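Local coordinates for type-2 restriction enzyme NlaIV (Neisseria lactamica, PDB 6QM2), which recognises the double-stranded DNA sequence 5'-GGNNCC-3' and cleaves it in the middle, leaving blunt ends with 5'-phosphates, at residues Q51-L54 with G55-R59; S68-T71 with Q72-P75; I104-F107 with K108-S111; L145-V148 with W149-T152; E221-K224 with K225-R229. All blocks are in the same frame, centred on the assembly; numbering follows the deposited sequence.

Interaction 1: residues Q51-L54 with G55-R59; sequences QEWL and GGWLR
Trp53 and Trp57, one helical turn apart on helix 44-60, form the aromatic part of this local contact. The six-membered ring of Trp53 and the five-membered ring of Trp57 have centroids 5.3 Å apart and planes inclined by 29°, but they are slid so far past each other that they barely overlap. Trp53 CH2 reaches Trp57 CD1 at 4.1 Å, and CB of Trp57 lies over one face of the Trp53 indole. In both residues CG is anti to the backbone N (chi1 175° and 178°), which sends the two indoles out from the same flank of the helix.

The aliphatic contacts lie beside them. Leu54 and Trp57 run side by side in the same direction, CD1 of the leucine 4.1 Å from CE3 of the indole, and Leu54 CG is 4.5 Å from Leu58 CG. Branched leucine suits this stripe, for Leu54 also meets Leu16 of helix 9-18 and Leu89 and Val91 of strand 88-95.

Backbone hydrogen bonds complete the turn. Gly55 N, Gly56 N and Trp57 N donate to the carbonyls of Gln51, Glu52 and Trp53, and Leu58 N donates to Leu54 O at 2.8 Å in a nearly straight bond.

Both indole nitrogens are bonded beyond the helix: Trp53 NE1 donates to Leu33 O and Val36 O of the second subunit, whereas Trp57 NE1 makes a weak bond to Glu20. The whole is the i to i+4 pattern of an alpha-helix that packs on its own sheet and turns Trp53, with Glu52 and Trp57 beside it, to the second subunit.

Interaction 2: residues S68-T71 with Q72-P75; sequences STNT and QMPP. With NA (sodium ion), chain B.
Between Ser68 and Pro75 the backbone curls back on itself without regular structure, bringing the CA atoms of these two residues to 6.5 Å, with a cis peptide bond before Pro75. The curl encloses a sodium ion. Three backbone carbonyls point at it: Asn70 O at 2.2 Å, Met73 O at 2.1 Å and Pro75 O at 2.5 Å from the sodium. The fourth protein ligand is a side chain, Ser68 OG, and a water is the fifth ligand seen, it and Ser68 OG each 2.5 Å from the sodium. Ser68 OG is swung away from its own backbone N (chi1 177°), and this directs the hydroxyl inward; serine is short enough to reach the ion from the chain itself. Asn70 N also makes a weak bond to this oxygen.

The Asn70 side chain braces the bend in another way. Its OD1 accepts from Gln72 N at 3.0 Å, an Asx turn, although the donor sits 46° out of the plane of the amide carbonyl and the bond is bent. The other branch, ND2, lies 3.4 Å from Met73 CB, the two side chains running alongside each other.

In the fold, the loop joins strands 66-67 and 77-78 and is tied at its base by backbone bonding between Ser68 and Asp76. Met73 packs on Met109, Tyr110 and Glu113 of helix 107-116, while Pro74 and Pro75 rest on Glu90 and Leu88 of strand 88-95.

Interaction 3: residues I104-F107 with K108-S111; sequences IADF and KMYS. With K (potassium ion), chain C.
Asp106 and Met109 meet where helix 107-116 begins; Asp106, at the end of the short, weakly bonded strand 105-106, is the N-cap of that helix. From the backbone, Asp106 CB first packs against Met109, 4.2 Å from its SD. The next bond points CG away from the residue's own N (chi1 176°), and this turns the carboxylate toward the N-H groups of the first helical turn. There the two oxygens divide the work. OD2 accepts from Met109 N at 3.3 Å, the capping bond, with the donor arriving from above the carboxylate plane, 58° out of it; the same oxygen lies 3.4 Å from Met109 CG, whose side chain crosses that of the aspartate at about a right angle. OD1 has a water 2.8 Å away, and this water accepts from Lys108 N, so it links the carboxylate to a second amide of the turn. A short acidic side chain suits this place, since its charge would probably be favoured by the positive end of the helix dipole.

The backbone carries the turn onward, with Tyr110 N bonded to Asp106 O at 3.0 Å and Ser111 N to Phe107 O. An apolar contact joins Ala105 CB to Tyr110 CD1 at 3.8 Å. Separately, Ser111 places its CB and OG over one face of the Phe107 ring, which also packs on helix 191-204.

Ahead of the cap, Ile104 O is 3.3 Å from a potassium ion, a long contact; Glu90 OE2 and a water also bind this ion.

Interaction 4: residues L145-V148 with W149-T152; sequences LKKV and WQIT
Two overlapping type I beta turns, 147-150 and 148-151, take the chain off the end of strand 138-147, and the Gln150 side chain reaches back across them to the backbone N of Lys147. Both turn bonds, Gln150 N to Lys147 O and Ile151 N to Val148 O, are weak. A side-chain bond reinforces them: Gln150 OE1 accepts from Lys147 N at 2.9 Å, almost straight (169°), with the N-H in the plane of the amide carbonyl and on a lone pair. The glutamine chain is extended beyond CG (chi2 -179°), giving it the length to bring its oxygen back to the strand. Thr152 OG1 adds a hydrogen bond to Val148 O, also at 2.9 Å, so this carbonyl receives a hydroxyl as well as the weak amide bond.

Packing uses the aliphatic parts of two lysines. Lys147 CB lies over the face of the Trp149 five-membered ring, 3.7 Å from its centroid, a CH-pi contact in which the lysine and the indole run alongside each other. On the lysine's far end, NZ forms a salt bridge with Asp124. Lys146 turns its CB to Ile151 CG2 at 3.6 Å, while its CD passes Gln150 OE1 at 3.7 Å, the lysine and glutamine chains crossing at about a right angle.

Beneath the turns, buried Val148 and Ile151 pack on Tyr125 of strand 124-132, and Trp149 reaches Leu191 and Phe194 of helix 191-204. The arrangement is that of consecutive, overlapping beta turns leading out of strand 138-147, an outermost strand within this chain of the mixed sheet of this PD-(D/E)XK-clan nuclease.

Interaction 5: residues E221-K224 with K225-R229; sequences EAYK and KHYNR
Tyr223 and Tyr227 make the close-packed side of this contact, their rings in an offset stack with centroids 4.5 Å apart and planes at 21°. CD2 of Tyr227 comes over one face of the Tyr223 ring, near its rim, and is 3.4 Å from CE1 of that ring. The two first torsions differ: the Tyr223 ring leaves on the side opposite its backbone N, whereas Tyr227 keeps CG beside its own N, and this lets residues four apart lay their rings together. Tyrosine suits the site because its flat ring offers a broad face for stacking. Arg229 runs alongside Tyr223, its guanidinium plane turned 82° to the ring and NH2 at the ring's edge. Arg86 makes a cation-pi contact with Tyr227.

All this happens at the C-terminal end of helix 215-227. Tyr227 N still bonds to Tyr223 O at 3.0 Å, but Asn228 N reaches Lys224 O only through a weak, bent bond. Asn228 then leaves the helix with a positive phi of 57°, a conformation asparagine adopts more readily than most residues. Past it, the chain folds back until Arg229 O receives a CA-H...O contact from Lys224 CA at 3.5 Å.

The opposite character belongs to the exposed residues. Lys224 and Lys225 stretch out in extended chains, Glu221 is paired with Arg217, and a water 3.2 Å from Asn228 OD1 also makes a weak bond to Lys224 O.

How the interactions relate
Along the chain the five contacts follow in numerical order without interleaving. Interactions 2, 3 and 4 form a connected middle: Met73 CE of interaction 2 packs 3.3 Å from Tyr110 CA of interaction 3, and Ile104 CG2 of interaction 3 lies 3.6 Å from Val148 CG2 of interaction 4. Interaction 1, on helix 44-60 at the dimer interface, and interaction 5, at the end of helix 215-227, are the outliers, their centres about 33 Å apart. Strand 88-95 of the mixed sheet touches both interaction 1 and interaction 2, and its Glu90 shares the potassium with interaction 3. Pro75, Asp76 and Glu90 are consistent with the PD-(D/E)XK signature, so the metal-bearing loops probably border the active site.

Interaction 1: residues Q51-L54 with G55-R59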
# COMPACT_ATOMS: atom_id res chain seq x y z
N GLN A 51 2.10 -12.17 -8.33
CA GLN A 51 3.07 -13.17 -7.87
C GLN A 51 2.41 -14.22 -6.96
O GLN A 51 2.65 -15.42 -7.12
CB GLN A 51 4.24 -12.49 -7.15
CG GLN A 51 5.39 -13.42 -6.79
CD GLN A 51 6.59 -12.70 -6.20
OE1 GLN A 51 6.98 -11.63 -6.67
NE2 GLN A 51 7.20 -13.30 -5.18
N GLU A 52 1.56 -13.76 -6.04
CA GLU A 52 0.84 -14.65 -5.12
C GLU A 52 -0.15 -15.53 -5.89
O GLU A 52 -0.33 -16.71 -5.56
CB GLU A 52 0.07 -13.86 -4.05
CG GLU A 52 0.87 -12.84 -3.24
CD GLU A 52 2.03 -13.46 -2.49
OE1 GLU A 52 1.78 -14.13 -1.47
OE2 GLU A 52 3.19 -13.26 -2.92
N TRP A 53 -0.79 -14.95 -6.90
CA TRP A 53 -1.77 -15.64 -7.74
C TRP A 53 -1.16 -16.76 -8.56
O TRP A 53 -1.76 -17.83 -8.68
CB TRP A 53 -2.47 -14.64 -8.68
CG TRP A 53 -3.40 -15.27 -9.66
CD1 TRP A 53 -4.72 -15.54 -9.48
CD2 TRP A 53 -3.08 -15.72 -10.98
NE1 TRP A 53 -5.25 -16.13 -10.60
CE2 TRP A 53 -4.26 -16.25 -11.54
CE3 TRP A 53 -1.90 -15.73 -11.74
CZ2 TRP A 53 -4.30 -16.78 -12.84
CZ3 TRP A 53 -1.95 -16.25 -13.04
CH2 TRP A 53 -3.14 -16.77 -13.57
N LEU A 54 0.01 -16.52 -9.15
CA LEU A 54 0.74 -17.57 -9.86
C LEU A 54 1.07 -18.71 -8.90
O LEU A 54 0.96 -19.88 -9.27
CB LEU A 54 2.01 -17.04 -10.51
CG LEU A 54 2.65 -17.99 -11.52
CD1 LEU A 54 1.85 -18.03 -12.82
CD2 LEU A 54 4.09 -17.60 -11.80
N GLY A 55 1.47 -18.36 -7.67
CA GLY A 55 1.61 -19.32 -6.58
C GLY A 55 0.38 -20.21 -6.42
O GLY A 55 0.50 -21.43 -6.39
N GLY A 56 -0.79 -19.59 -6.34
CA GLY A 56 -2.06 -20.32 -6.26
C GLY A 56 -2.38 -21.13 -7.50
O GLY A 56 -2.94 -22.22 -7.40
N TRP A 57 -2.04 -20.60 -8.68
CA TRP A 57 -2.26 -21.29 -9.96
C TRP A 57 -1.39 -22.53 -10.11
O TRP A 57 -1.85 -23.55 -10.60
CB TRP A 57 -1.98 -20.33 -11.12
CG TRP A 57 -2.11 -20.90 -12.50
CD1 TRP A 57 -3.22 -20.89 -13.28
CD2 TRP A 57 -1.08 -21.54 -13.27
NE1 TRP A 57 -2.96 -21.48 -14.50
CE2 TRP A 57 -1.65 -21.89 -14.52
CE3 TRP A 57 0.26 -21.85 -13.03
CZ2 TRP A 57 -0.93 -22.54 -15.52
CZ3 TRP A 57 0.99 -22.50 -14.04
CH2 TRP A 57 0.39 -22.83 -15.27
N LEU A 58 -0.12 -22.41 -9.73
CA LEU A 58 0.78 -23.56 -9.69
C LEU A 58 0.27 -24.62 -8.70
O LEU A 58 0.20 -25.80 -9.03
CB LEU A 58 2.20 -23.14 -9.29
CG LEU A 58 3.00 -22.24 -10.24
CD1 LEU A 58 4.21 -21.68 -9.50
CD2 LEU A 58 3.43 -22.98 -11.49
N ARG A 59 -0.11 -24.17 -7.51
CA ARG A 59 -0.52 -25.06 -6.42
C ARG A 59 -1.84 -25.79 -6.75
O ARG A 59 -2.03 -26.93 -6.34
CB ARG A 59 -0.61 -24.29 -5.10
CG ARG A 59 -0.35 -25.11 -3.84
CD ARG A 59 0.18 -24.25 -2.69
NE ARG A 59 -0.53 -22.96 -2.60
CZ ARG A 59 0.00 -21.74 -2.78
NH1 ARG A 59 1.30 -21.56 -3.05
NH2 ARG A 59 -0.79 -20.68 -2.68

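Interaction 2: residues S68-T71 with Q72-P75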
# COMPACT_ATOMS: atom_id res chain seq x y z
N SER A 68 10.90 -18.87 -2.54
CA SER A 68 12.11 -18.20 -2.08
C SER A 68 11.86 -17.46 -0.78
O SER A 68 10.87 -16.75 -0.64
CB SER A 68 12.58 -17.23 -3.14
OG SER A 68 13.73 -16.51 -2.72
N THR A 69 12.79 -17.62 0.16
CA THR A 69 12.71 -16.96 1.47
C THR A 69 13.32 -15.54 1.46
O THR A 69 13.22 -14.83 2.46
CB THR A 69 13.42 -17.81 2.54
OG1 THR A 69 14.83 -17.89 2.25
CG2 THR A 69 12.84 -19.23 2.58
N ASN A 70 13.95 -15.15 0.35
CA ASN A 70 14.61 -13.85 0.20
C ASN A 70 13.85 -13.03 -0.85
O ASN A 70 13.87 -13.38 -2.02
CB ASN A 70 16.06 -14.09 -0.24
CG ASN A 70 16.89 -12.81 -0.33
OD1 ASN A 70 16.40 -11.70 -0.08
ND2 ASN A 70 18.15 -12.96 -0.70
N THR A 71 13.19 -11.95 -0.43
CA THR A 71 12.47 -11.07 -1.37
C THR A 71 13.40 -10.16 -2.19
O THR A 71 13.02 -9.73 -3.29
CB THR A 71 11.45 -10.19 -0.64
OG1 THR A 71 12.10 -9.46 0.41
CG2 THR A 71 10.33 -11.04 -0.05
N GLN A 72 14.59 -9.86 -1.67
CA GLN A 72 15.52 -8.91 -2.30
C GLN A 72 16.27 -9.44 -3.53
O GLN A 72 16.71 -8.65 -4.37
CB GLN A 72 16.55 -8.41 -1.28
CG GLN A 72 15.93 -7.72 -0.07
CD GLN A 72 16.83 -6.63 0.49
OE1 GLN A 72 17.02 -5.59 -0.13
NE2 GLN A 72 17.37 -6.87 1.68
N MET A 73 16.41 -10.76 -3.64
CA MET A 73 17.20 -11.40 -4.70
C MET A 73 16.32 -12.35 -5.51
O MET A 73 15.35 -12.88 -4.97
CB MET A 73 18.34 -12.19 -4.04
CG MET A 73 19.69 -12.01 -4.70
SD MET A 73 20.17 -10.27 -4.67
CE MET A 73 21.18 -10.23 -6.14
N PRO A 74 16.64 -12.59 -6.80
CA PRO A 74 15.93 -13.67 -7.50
C PRO A 74 16.36 -15.06 -7.00
O PRO A 74 17.42 -15.18 -6.37
CB PRO A 74 16.32 -13.46 -8.97
CG PRO A 74 17.63 -12.75 -8.91
CD PRO A 74 17.53 -11.85 -7.71
N PRO A 75 15.54 -16.10 -7.24
CA PRO A 75 14.24 -16.14 -7.92
C PRO A 75 13.08 -16.04 -6.93
O PRO A 75 13.30 -15.82 -5.74
CB PRO A 75 14.26 -17.52 -8.57
CG PRO A 75 15.01 -18.36 -7.59
CD PRO A 75 15.92 -17.45 -6.80
NA NA B . 14.20 -14.34 -3.96
O HOH W 1 11.72 -13.93 -3.80

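Interaction 3: residues I104-F107 with K108-S111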
# COMPACT_ATOMS: atom_id res chain seq x y z
N ILE A 104 15.15 -4.92 -10.91
CA ILE A 104 15.80 -6.21 -11.10
C ILE A 104 16.37 -6.65 -9.75
O ILE A 104 15.93 -7.66 -9.19
CB ILE A 104 16.91 -6.16 -12.18
CG1 ILE A 104 16.38 -5.58 -13.50
CG2 ILE A 104 17.51 -7.54 -12.41
CD1 ILE A 104 15.08 -6.18 -13.99
N ALA A 105 17.30 -5.87 -9.21
CA ALA A 105 17.94 -6.16 -7.92
C ALA A 105 18.89 -5.03 -7.53
O ALA A 105 19.35 -4.29 -8.40
CB ALA A 105 18.71 -7.47 -8.00
N ASP A 106 19.19 -4.91 -6.24
CA ASP A 106 20.26 -4.02 -5.78
C ASP A 106 21.53 -4.39 -6.52
O ASP A 106 21.88 -5.57 -6.58
CB ASP A 106 20.48 -4.15 -4.27
CG ASP A 106 21.65 -3.31 -3.76
OD1 ASP A 106 21.75 -2.12 -4.15
OD2 ASP A 106 22.48 -3.82 -2.98
N PHE A 107 22.22 -3.40 -7.09
CA PHE A 107 23.43 -3.68 -7.87
C PHE A 107 24.56 -4.29 -7.03
O PHE A 107 25.20 -5.24 -7.48
CB PHE A 107 23.94 -2.43 -8.60
CG PHE A 107 25.22 -2.68 -9.34
CD1 PHE A 107 25.21 -3.28 -10.60
CD2 PHE A 107 26.45 -2.37 -8.76
CE1 PHE A 107 26.39 -3.54 -11.27
CE2 PHE A 107 27.64 -2.63 -9.43
CZ PHE A 107 27.61 -3.21 -10.69
N LYS A 108 24.81 -3.75 -5.84
CA LYS A 108 25.91 -4.27 -5.01
C LYS A 108 25.68 -5.74 -4.70
O LYS A 108 26.60 -6.54 -4.83
CB LYS A 108 26.09 -3.47 -3.71
CG LYS A 108 27.11 -4.09 -2.75
CD LYS A 108 27.95 -3.07 -2.00
CE LYS A 108 27.10 -2.09 -1.19
NZ LYS A 108 27.94 -1.26 -0.27
N MET A 109 24.46 -6.09 -4.30
CA MET A 109 24.12 -7.48 -4.00
C MET A 109 24.24 -8.38 -5.22
O MET A 109 24.75 -9.50 -5.11
CB MET A 109 22.70 -7.58 -3.42
CG MET A 109 22.58 -7.10 -1.98
SD MET A 109 20.87 -7.21 -1.42
CE MET A 109 20.71 -8.97 -1.09
N TYR A 110 23.77 -7.89 -6.36
CA TYR A 110 23.71 -8.68 -7.61
C TYR A 110 25.08 -8.91 -8.24
O TYR A 110 25.32 -9.99 -8.76
CB TYR A 110 22.76 -8.01 -8.61
CG TYR A 110 22.36 -8.86 -9.79
CD1 TYR A 110 21.25 -9.70 -9.73
CD2 TYR A 110 23.07 -8.80 -10.99
CE1 TYR A 110 20.86 -10.46 -10.82
CE2 TYR A 110 22.69 -9.56 -12.09
CZ TYR A 110 21.59 -10.39 -12.00
OH TYR A 110 21.21 -11.15 -13.08
N SER A 111 25.95 -7.91 -8.18
CA SER A 111 27.33 -8.07 -8.66
C SER A 111 28.09 -9.15 -7.87
O SER A 111 28.88 -9.89 -8.45
CB SER A 111 28.09 -6.74 -8.67
OG SER A 111 28.02 -6.08 -7.42
K K C . 14.00 -8.95 -6.91
O HOH W 2 23.98 -0.94 -5.35
O HOH W 3 14.69 -5.99 -6.19

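Interaction 4: residues L145-V148 with W149-T152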
# COMPACT_ATOMS: atom_id res chain seq x y z
N LEU A 145 8.12 -14.06 -21.29
CA LEU A 145 9.14 -14.87 -20.62
C LEU A 145 10.49 -14.45 -21.18
O LEU A 145 10.78 -14.68 -22.36
CB LEU A 145 8.90 -16.37 -20.86
CG LEU A 145 9.75 -17.32 -20.01
CD1 LEU A 145 9.35 -17.27 -18.54
CD2 LEU A 145 9.66 -18.74 -20.54
N LYS A 146 11.29 -13.80 -20.34
CA LYS A 146 12.56 -13.21 -20.77
C LYS A 146 13.69 -13.51 -19.78
O LYS A 146 13.43 -13.84 -18.62
CB LYS A 146 12.40 -11.69 -20.91
CG LYS A 146 11.37 -11.23 -21.95
CD LYS A 146 11.99 -11.05 -23.33
CE LYS A 146 10.95 -11.20 -24.43
NZ LYS A 146 11.54 -10.94 -25.77
N LYS A 147 14.93 -13.40 -20.26
CA LYS A 147 16.12 -13.44 -19.41
C LYS A 147 16.43 -12.02 -18.91
O LYS A 147 15.95 -11.05 -19.49
CB LYS A 147 17.33 -14.00 -20.17
CG LYS A 147 17.56 -15.50 -20.00
CD LYS A 147 16.42 -16.34 -20.56
CE LYS A 147 16.74 -17.83 -20.51
NZ LYS A 147 16.94 -18.34 -19.12
N VAL A 148 17.23 -11.92 -17.85
CA VAL A 148 17.61 -10.61 -17.28
C VAL A 148 18.30 -9.69 -18.30
O VAL A 148 18.07 -8.48 -18.30
CB VAL A 148 18.50 -10.76 -16.01
CG1 VAL A 148 19.89 -11.30 -16.33
CG2 VAL A 148 18.61 -9.43 -15.26
N TRP A 149 19.12 -10.27 -19.17
CA TRP A 149 19.83 -9.52 -20.22
C TRP A 149 18.89 -9.00 -21.32
O TRP A 149 19.21 -8.00 -21.97
CB TRP A 149 21.02 -10.32 -20.81
CG TRP A 149 20.74 -11.76 -21.24
CD1 TRP A 149 20.85 -12.88 -20.45
CD2 TRP A 149 20.36 -12.21 -22.54
NE1 TRP A 149 20.53 -14.00 -21.18
CE2 TRP A 149 20.23 -13.62 -22.46
CE3 TRP A 149 20.10 -11.57 -23.76
CZ2 TRP A 149 19.85 -14.40 -23.57
CZ3 TRP A 149 19.72 -12.34 -24.86
CH2 TRP A 149 19.60 -13.75 -24.75
N GLN A 150 17.75 -9.66 -21.52
CA GLN A 150 16.75 -9.22 -22.50
C GLN A 150 15.89 -8.03 -22.04
O GLN A 150 15.25 -7.38 -22.87
CB GLN A 150 15.83 -10.39 -22.89
CG GLN A 150 16.53 -11.51 -23.65
CD GLN A 150 15.58 -12.63 -24.02
OE1 GLN A 150 14.93 -13.22 -23.16
NE2 GLN A 150 15.50 -12.93 -25.31
N ILE A 151 15.86 -7.76 -20.74
CA ILE A 151 15.03 -6.68 -20.19
C ILE A 151 15.84 -5.55 -19.56
O ILE A 151 15.28 -4.73 -18.84
CB ILE A 151 13.97 -7.23 -19.19
CG1 ILE A 151 14.62 -7.75 -17.89
CG2 ILE A 151 13.16 -8.34 -19.85
CD1 ILE A 151 13.63 -8.28 -16.88
N THR A 152 17.15 -5.50 -19.82
CA THR A 152 18.00 -4.41 -19.34
C THR A 152 18.82 -3.84 -20.48
O THR A 152 18.97 -4.47 -21.53
CB THR A 152 18.95 -4.84 -18.21
OG1 THR A 152 19.62 -6.05 -18.58
CG2 THR A 152 18.19 -5.06 -16.92

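Interaction 5: residues E221-K224 with K225-R229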
# COMPACT_ATOMS: atom_id res chain seq x y z
N GLU A 221 35.87 -18.10 -13.94
CA GLU A 221 36.16 -19.36 -13.24
C GLU A 221 34.91 -19.95 -12.59
O GLU A 221 34.68 -21.16 -12.66
CB GLU A 221 37.23 -19.15 -12.17
CG GLU A 221 38.62 -18.94 -12.76
CD GLU A 221 39.66 -18.55 -11.72
OE1 GLU A 221 40.78 -18.18 -12.14
OE2 GLU A 221 39.37 -18.60 -10.51
N ALA A 222 34.11 -19.09 -11.97
CA ALA A 222 32.85 -19.50 -11.36
C ALA A 222 31.84 -19.99 -12.40
O ALA A 222 31.12 -20.95 -12.15
CB ALA A 222 32.25 -18.36 -10.56
N TYR A 223 31.78 -19.33 -13.56
CA TYR A 223 30.91 -19.81 -14.64
C TYR A 223 31.36 -21.19 -15.11
O TYR A 223 30.53 -22.06 -15.38
CB TYR A 223 30.87 -18.83 -15.82
CG TYR A 223 29.71 -19.09 -16.75
CD1 TYR A 223 28.45 -18.53 -16.50
CD2 TYR A 223 29.85 -19.90 -17.87
CE1 TYR A 223 27.38 -18.77 -17.34
CE2 TYR A 223 28.78 -20.15 -18.72
CZ TYR A 223 27.55 -19.58 -18.46
OH TYR A 223 26.48 -19.82 -19.30
N LYS A 224 32.68 -21.38 -15.19
CA LYS A 224 33.26 -22.66 -15.61
C LYS A 224 32.89 -23.80 -14.67
O LYS A 224 32.47 -24.85 -15.12
CB LYS A 224 34.78 -22.56 -15.79
CG LYS A 224 35.36 -23.69 -16.62
CD LYS A 224 36.87 -23.59 -16.73
CE LYS A 224 37.45 -24.87 -17.32
NZ LYS A 224 38.94 -24.80 -17.42
N LYS A 225 33.05 -23.59 -13.36
CA LYS A 225 32.65 -24.60 -12.37
C LYS A 225 31.19 -25.04 -12.55
O LYS A 225 30.91 -26.22 -12.72
CB LYS A 225 32.86 -24.13 -10.92
CG LYS A 225 34.22 -24.48 -10.36
CD LYS A 225 34.24 -24.48 -8.83
CE LYS A 225 35.53 -25.09 -8.31
NZ LYS A 225 35.75 -24.79 -6.87
N HIS A 226 30.29 -24.07 -12.54
CA HIS A 226 28.85 -24.37 -12.50
C HIS A 226 28.29 -24.89 -13.81
O HIS A 226 27.34 -25.69 -13.79
CB HIS A 226 28.08 -23.15 -12.01
CG HIS A 226 28.31 -22.84 -10.56
ND1 HIS A 226 27.41 -23.17 -9.57
CD2 HIS A 226 29.35 -22.25 -9.93
CE1 HIS A 226 27.88 -22.79 -8.40
NE2 HIS A 226 29.06 -22.22 -8.59
N TYR A 227 28.85 -24.47 -14.94
CA TYR A 227 28.37 -24.89 -16.27
C TYR A 227 29.29 -25.88 -17.02
O TYR A 227 28.88 -26.43 -18.05
CB TYR A 227 28.07 -23.64 -17.12
CG TYR A 227 26.78 -22.95 -16.74
CD1 TYR A 227 25.55 -23.42 -17.22
CD2 TYR A 227 26.77 -21.84 -15.89
CE1 TYR A 227 24.36 -22.81 -16.87
CE2 TYR A 227 25.57 -21.22 -15.53
CZ TYR A 227 24.37 -21.72 -16.03
OH TYR A 227 23.18 -21.13 -15.70
N ASN A 228 30.49 -26.11 -16.49
CA ASN A 228 31.50 -27.00 -17.11
C ASN A 228 31.85 -26.56 -18.53
O ASN A 228 31.96 -27.38 -19.45
CB ASN A 228 31.02 -28.47 -17.06
CG ASN A 228 32.15 -29.47 -17.23
OD1 ASN A 228 33.34 -29.11 -17.16
ND2 ASN A 228 31.79 -30.73 -17.44
N ARG A 229 32.02 -25.25 -18.69
CA ARG A 229 32.16 -24.61 -19.99
C ARG A 229 32.70 -23.21 -19.78
O ARG A 229 32.23 -22.50 -18.90
CB ARG A 229 30.79 -24.53 -20.67
CG ARG A 229 30.83 -24.11 -22.13
CD ARG A 229 29.44 -24.15 -22.73
NE ARG A 229 28.55 -23.13 -22.16
CZ ARG A 229 28.59 -21.82 -22.43
NH1 ARG A 229 29.48 -21.31 -23.28
NH2 ARG A 229 27.71 -21.01 -21.85
O HOH W 4 34.97 -27.26 -15.14